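Local coordinates for protein fatty Acyl-Adenylate Ligase (Escherichia coli, PDB 3PBK) that is a member of the ANL superfamily of AMP-binding enzymes, built from a large N-terminal part and a small C-terminal domain, at residues I501-C506 against A534-P539; D489-V494 against P551-A556. One frame throughout, in Å; residues are numbered along the deposited sequence.

Contacts 1 and 2, their centres about 10 Å apart, share one small three-stranded sheet. Strand 500-505 is its middle strand: contact 1 joins it to the parallel edge strand 533-538, and on its other side it pairs antiparallel with strand 490-494, the strand used by contact 2. Probable hydrogen bonds tie that pair, from Gln-503 N to Ile-491 O at 2.8 Å and from Ile-501 N to Phe-493 O at 2.9 Å. Contact 2 then brings the start of helix 553-564 against the sheet, where Ala-556 CB also packs on Gln-503 OE1 at 3.8 Å. The side chain of Arg-553 lies about 9 Å from the bound 5'-O-[(S)-(dodecanoyloxy)(hydroxy)phosphoryl]adenosine.

Contact 1: residues I501-C506 against A534-P539; sequences ILQIQC and AIDLLP
Leu-538 and Asp-536 of one strand and Ile-504 of the other carry the largest buried areas where 501-505 and 534-538 run side by side, their directions 22° apart. Leu-538 N donates to Ile-504 O at 2.6 Å, and Leu-538 O receives Cys-506 N at 3.2 Å. With its CG anti to the carbonyl carbon (chi1 -49°), the leucine brings CD1 to 4.3 Å from Gln-503 CB. Asp-536 lies opposite Gln-503 but bonds to the residues flanking it: its N donates to Leu-502 O at 2.8 Å, and its O accepts Ile-504 N at 2.7 Å. This alternation is the signature of parallel strands, here the two strands of a beta-alpha-beta unit in which helix 511-529 makes the crossover. Beyond the backbone, Asp-536 and Gln-503 extend side by side, carboxylate and amide planes 23° apart, and Gln-503 NE2 gives Asp-536 OD2 a weak hydrogen bond of 3.3 Å. The opposite face, with Leu-502, Ile-504, Ile-535 and Leu-537, is apolar. There Ile-504 meets its register partner, CB against Leu-537 CD1 at 4.0 Å, and reaches diagonally to Ile-535, CD1 against CG2 at 4.2 Å. Helix 511-529 covers this side, with Leu-521 on Ile-504, Ile-525 on Leu-502 and Ile-518 on Leu-537, while on the face of Gln-503, Tyr-560 of helix 553-564 touches Ile-501 and Gln-503.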
loop_
_atom_site.group_PDB
_atom_site.type_symbol
_atom_site.label_atom_id
_atom_site.label_comp_id
_atom_site.label_asym_id
_atom_site.label_seq_id
_atom_site.Cartn_x
_atom_site.Cartn_y
_atom_site.Cartn_z
ATOM N N ILE A 501 8.152 -19.518 16.199
ATOM C CA ILE A 501 9.311 -18.650 16.332
ATOM C C ILE A 501 8.879 -17.192 16.346
ATOM O O ILE A 501 8.003 -16.793 15.585
ATOM C CB ILE A 501 10.344 -18.879 15.196
ATOM C CG1 ILE A 501 10.997 -20.253 15.322
ATOM C CG2 ILE A 501 11.410 -17.800 15.197
ATOM C CD1 ILE A 501 10.528 -21.236 14.290
ATOM N N LEU A 502 9.478 -16.404 17.230
ATOM C CA LEU A 502 9.321 -14.958 17.193
ATOM C C LEU A 502 10.672 -14.302 16.919
ATOM O O LEU A 502 11.572 -14.359 17.756
ATOM C CB LEU A 502 8.775 -14.444 18.520
ATOM C CG LEU A 502 8.717 -12.928 18.729
ATOM C CD1 LEU A 502 7.738 -12.287 17.775
ATOM C CD2 LEU A 502 8.324 -12.617 20.155
ATOM N N GLN A 503 10.817 -13.681 15.751
ATOM C CA GLN A 503 12.051 -12.986 15.428
ATOM C C GLN A 503 11.925 -11.509 15.772
ATOM O O GLN A 503 10.901 -10.890 15.521
ATOM C CB GLN A 503 12.401 -13.173 13.959
ATOM C CG GLN A 503 12.353 -14.613 13.510
ATOM C CD GLN A 503 13.076 -14.843 12.197
ATOM O OE1 GLN A 503 12.735 -14.260 11.166
ATOM N NE2 GLN A 503 14.084 -15.706 12.230
ATOM N N ILE A 504 12.967 -10.960 16.381
ATOM C CA ILE A 504 12.993 -9.552 16.758
ATOM C C ILE A 504 14.304 -8.913 16.304
ATOM O O ILE A 504 15.390 -9.315 16.729
ATOM C CB ILE A 504 12.845 -9.355 18.284
ATOM C CG1 ILE A 504 11.621 -10.103 18.811
ATOM C CG2 ILE A 504 12.750 -7.879 18.626
ATOM C CD1 ILE A 504 11.402 -9.932 20.294
ATOM N N GLN A 505 14.195 -7.928 15.422
ATOM C CA GLN A 505 15.352 -7.170 15.001
ATOM C C GLN A 505 15.431 -5.999 15.948
ATOM O O GLN A 505 14.445 -5.291 16.134
ATOM C CB GLN A 505 15.190 -6.690 13.559
ATOM C CG GLN A 505 14.103 -5.657 13.367
ATOM C CD GLN A 505 14.077 -5.113 11.954
ATOM O OE1 GLN A 505 14.590 -5.744 11.025
ATOM N NE2 GLN A 505 13.474 -3.934 11.781
ATOM N N CYS A 506 16.591 -5.808 16.567
ATOM C CA CYS A 506 16.727 -4.774 17.586
ATOM C C CYS A 506 18.156 -4.279 17.777
ATOM O O CYS A 506 19.125 -4.947 17.401
ATOM C CB CYS A 506 16.217 -5.305 18.916
ATOM S SG CYS A 506 17.202 -6.701 19.462
ATOM N N ALA A 534 10.037 -19.341 20.589
ATOM C CA ALA A 534 11.488 -19.237 20.540
ATOM C C ALA A 534 11.880 -17.836 20.110
ATOM O O ALA A 534 11.726 -17.484 18.946
ATOM C CB ALA A 534 12.045 -20.258 19.581
ATOM N N ILE A 535 12.369 -17.043 21.059
ATOM C CA ILE A 535 12.780 -15.666 20.801
ATOM C C ILE A 535 14.076 -15.621 19.979
ATOM O O ILE A 535 15.090 -16.176 20.386
ATOM C CB ILE A 535 13.010 -14.901 22.132
ATOM C CG1 ILE A 535 11.949 -15.278 23.176
ATOM C CG2 ILE A 535 13.066 -13.396 21.900
ATOM C CD1 ILE A 535 10.542 -14.920 22.801
ATOM N N ASP A 536 14.039 -14.962 18.825
ATOM C CA ASP A 536 15.213 -14.827 17.966
ATOM C C ASP A 536 15.626 -13.377 17.880
ATOM O O ASP A 536 15.009 -12.613 17.149
ATOM C CB ASP A 536 14.890 -15.309 16.552
ATOM C CG ASP A 536 15.753 -16.474 16.110
ATOM O OD1 ASP A 536 16.423 -17.077 16.981
ATOM O OD2 ASP A 536 15.764 -16.774 14.885
ATOM N N LEU A 537 16.661 -12.984 18.617
ATOM C CA LEU A 537 17.148 -11.602 18.534
ATOM C C LEU A 537 18.077 -11.412 17.334
ATOM O O LEU A 537 19.128 -12.046 17.250
ATOM C CB LEU A 537 17.827 -11.180 19.843
ATOM C CG LEU A 537 16.918 -10.488 20.873
ATOM C CD1 LEU A 537 15.505 -11.023 20.820
ATOM C CD2 LEU A 537 17.457 -10.581 22.291
ATOM N N LEU A 538 17.677 -10.553 16.399
ATOM C CA LEU A 538 18.459 -10.314 15.189
ATOM C C LEU A 538 19.059 -8.919 15.181
ATOM O O LEU A 538 18.721 -8.079 16.016
ATOM C CB LEU A 538 17.596 -10.473 13.941
ATOM C CG LEU A 538 16.735 -11.724 13.801
ATOM C CD1 LEU A 538 16.174 -11.810 12.386
ATOM C CD2 LEU A 538 17.535 -12.959 14.155
ATOM N N PRO A 539 19.955 -8.668 14.223
ATOM C CA PRO A 539 20.556 -7.346 14.027
ATOM C C PRO A 539 19.607 -6.446 13.244
ATOM O O PRO A 539 18.742 -6.950 12.528
ATOM C CB PRO A 539 21.787 -7.648 13.173
ATOM C CG PRO A 539 21.873 -9.158 13.083
ATOM C CD PRO A 539 20.508 -9.664 13.294
#

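Contact 2: residues D489-V494 against P551-A556; sequences DAIAFV and PARAEA
One face of the Phe-493 ring receives the backbone of Ala-556, whose carbonyl carbon stands 4.1 Å above the ring plane, offset toward the rim. Ala-556 O comes to 3.8 Å from Phe-493 CZ, Ala-556 CB touches CE1 at 4.3 Å, and Arg-553 O approaches the ring obliquely. The side chain of Phe-493 leaves the strand toward the helix, and a chi1 of 59° sets CG between backbone N and carbonyl carbon. The second flat group, the guanidinium of Arg-553, has Ala-492 O at its edge, near its plane; this is proximity rather than a hydrogen bond, and the methylene CD lies 3.8 Å from that same Ala-492 O. Further back along the side chain, Ile-491 CG2 rests on Arg-553 CG at 3.7 Å as the two side chains cross obliquely, and the other branch of the isoleucine ends with CD1 at 4.3 Å from Ala-556 CB. Strand 490-494 is thus packed on the first turn of helix 553-564, whose N-cap position is held by Ala-552, the centre of an inverse gamma turn. Arg-553 NH2 forms a salt bridge with Glu-476 OE1, while Glu-476 OE2 accepts Ala-492 N. The segments meet through side-chain carbons and the Phe-493 ring, with the carbonyls of Ala-556 and Ala-492 in van der Waals contact, whereas the charged end of Arg-553 is balanced from helix 472-479 by a carboxylate that also grips the strand backbone, which probably helps fix the extended arginine beside it.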
loop_
_atom_site.group_PDB
_atom_site.type_symbol
_atom_site.label_atom_id
_atom_site.label_comp_id
_atom_site.label_asym_id
_atom_site.label_seq_id
_atom_site.Cartn_x
_atom_site.Cartn_y
_atom_site.Cartn_z
ATOM N N ASP A 489 9.229 -4.460 14.136
ATOM C CA ASP A 489 10.490 -5.031 14.581
ATOM C C ASP A 489 10.328 -6.518 14.873
ATOM O O ASP A 489 11.285 -7.277 14.805
ATOM C CB ASP A 489 10.989 -4.308 15.834
ATOM C CG ASP A 489 11.648 -2.978 15.525
ATOM O OD1 ASP A 489 11.846 -2.658 14.325
ATOM O OD2 ASP A 489 11.973 -2.255 16.495
ATOM N N ALA A 490 9.110 -6.930 15.203
ATOM C CA ALA A 490 8.865 -8.311 15.604
ATOM C C ALA A 490 7.987 -9.061 14.609
ATOM O O ALA A 490 6.946 -8.555 14.189
ATOM C CB ALA A 490 8.255 -8.360 17.001
ATOM N N ILE A 491 8.433 -10.264 14.246
ATOM C CA ILE A 491 7.728 -11.155 13.330
ATOM C C ILE A 491 7.477 -12.505 13.988
ATOM O O ILE A 491 8.398 -13.114 14.548
ATOM C CB ILE A 491 8.570 -11.463 12.107
ATOM C CG1 ILE A 491 9.017 -10.185 11.426
ATOM C CG2 ILE A 491 7.799 -12.338 11.140
ATOM C CD1 ILE A 491 10.182 -10.419 10.485
ATOM N N ALA A 492 6.237 -12.981 13.905
ATOM C CA ALA A 492 5.898 -14.288 14.437
ATOM C C ALA A 492 5.379 -15.214 13.337
ATOM O O ALA A 492 4.666 -14.797 12.431
ATOM C CB ALA A 492 4.892 -14.159 15.564
ATOM N N PHE A 493 5.770 -16.478 13.414
ATOM C CA PHE A 493 5.268 -17.490 12.500
ATOM C C PHE A 493 5.508 -18.872 13.089
ATOM O O PHE A 493 6.234 -19.023 14.078
ATOM C CB PHE A 493 5.926 -17.362 11.129
ATOM C CG PHE A 493 7.416 -17.500 11.159
ATOM C CD1 PHE A 493 8.225 -16.393 11.343
ATOM C CD2 PHE A 493 8.013 -18.739 11.001
ATOM C CE1 PHE A 493 9.601 -16.521 11.367
ATOM C CE2 PHE A 493 9.380 -18.872 11.031
ATOM C CZ PHE A 493 10.176 -17.762 11.213
ATOM N N VAL A 494 4.885 -19.879 12.493
ATOM C CA VAL A 494 5.078 -21.240 12.964
ATOM C C VAL A 494 5.901 -22.045 11.965
ATOM O O VAL A 494 5.627 -22.047 10.767
ATOM C CB VAL A 494 3.744 -21.951 13.280
ATOM C CG1 VAL A 494 2.796 -21.884 12.097
ATOM C CG2 VAL A 494 3.996 -23.383 13.693
ATOM N N PRO A 551 5.226 -6.422 6.470
ATOM C CA PRO A 551 6.226 -7.355 7.015
ATOM C C PRO A 551 6.171 -8.711 6.320
ATOM O O PRO A 551 5.135 -9.371 6.335
ATOM C CB PRO A 551 5.802 -7.519 8.485
ATOM C CG PRO A 551 4.689 -6.520 8.719
ATOM C CD PRO A 551 4.083 -6.252 7.384
ATOM N N ALA A 552 7.274 -9.129 5.720
ATOM C CA ALA A 552 7.302 -10.408 5.022
ATOM C C ALA A 552 7.297 -11.572 6.005
ATOM O O ALA A 552 8.288 -12.295 6.130
ATOM C CB ALA A 552 8.517 -10.492 4.111
ATOM N N ARG A 553 6.184 -11.752 6.707
ATOM C CA ARG A 553 6.078 -12.848 7.653
ATOM C C ARG A 553 6.303 -14.168 6.946
ATOM O O ARG A 553 7.176 -14.943 7.325
ATOM C CB ARG A 553 4.710 -12.852 8.320
ATOM C CG ARG A 553 4.579 -11.882 9.465
ATOM C CD ARG A 553 3.277 -12.088 10.193
ATOM N NE ARG A 553 3.094 -11.088 11.232
ATOM C CZ ARG A 553 2.484 -9.924 11.054
ATOM N NH1 ARG A 553 1.987 -9.600 9.872
ATOM N NH2 ARG A 553 2.360 -9.085 12.068
ATOM N N ALA A 554 5.507 -14.419 5.911
ATOM C CA ALA A 554 5.585 -15.675 5.181
ATOM C C ALA A 554 6.974 -15.875 4.577
ATOM O O ALA A 554 7.484 -17.001 4.517
ATOM C CB ALA A 554 4.520 -15.731 4.107
ATOM N N GLU A 555 7.585 -14.779 4.137
ATOM C CA GLU A 555 8.916 -14.841 3.552
ATOM C C GLU A 555 9.945 -15.231 4.611
ATOM O O GLU A 555 10.777 -16.108 4.388
ATOM C CB GLU A 555 9.264 -13.510 2.874
ATOM C CG GLU A 555 10.721 -13.358 2.452
ATOM C CD GLU A 555 11.212 -14.475 1.530
ATOM O OE1 GLU A 555 10.371 -15.155 0.890
ATOM O OE2 GLU A 555 12.452 -14.662 1.446
ATOM N N ALA A 556 9.866 -14.592 5.771
ATOM C CA ALA A 556 10.732 -14.936 6.890
ATOM C C ALA A 556 10.535 -16.389 7.320
ATOM O O ALA A 556 11.489 -17.053 7.732
ATOM C CB ALA A 556 10.487 -13.997 8.059
#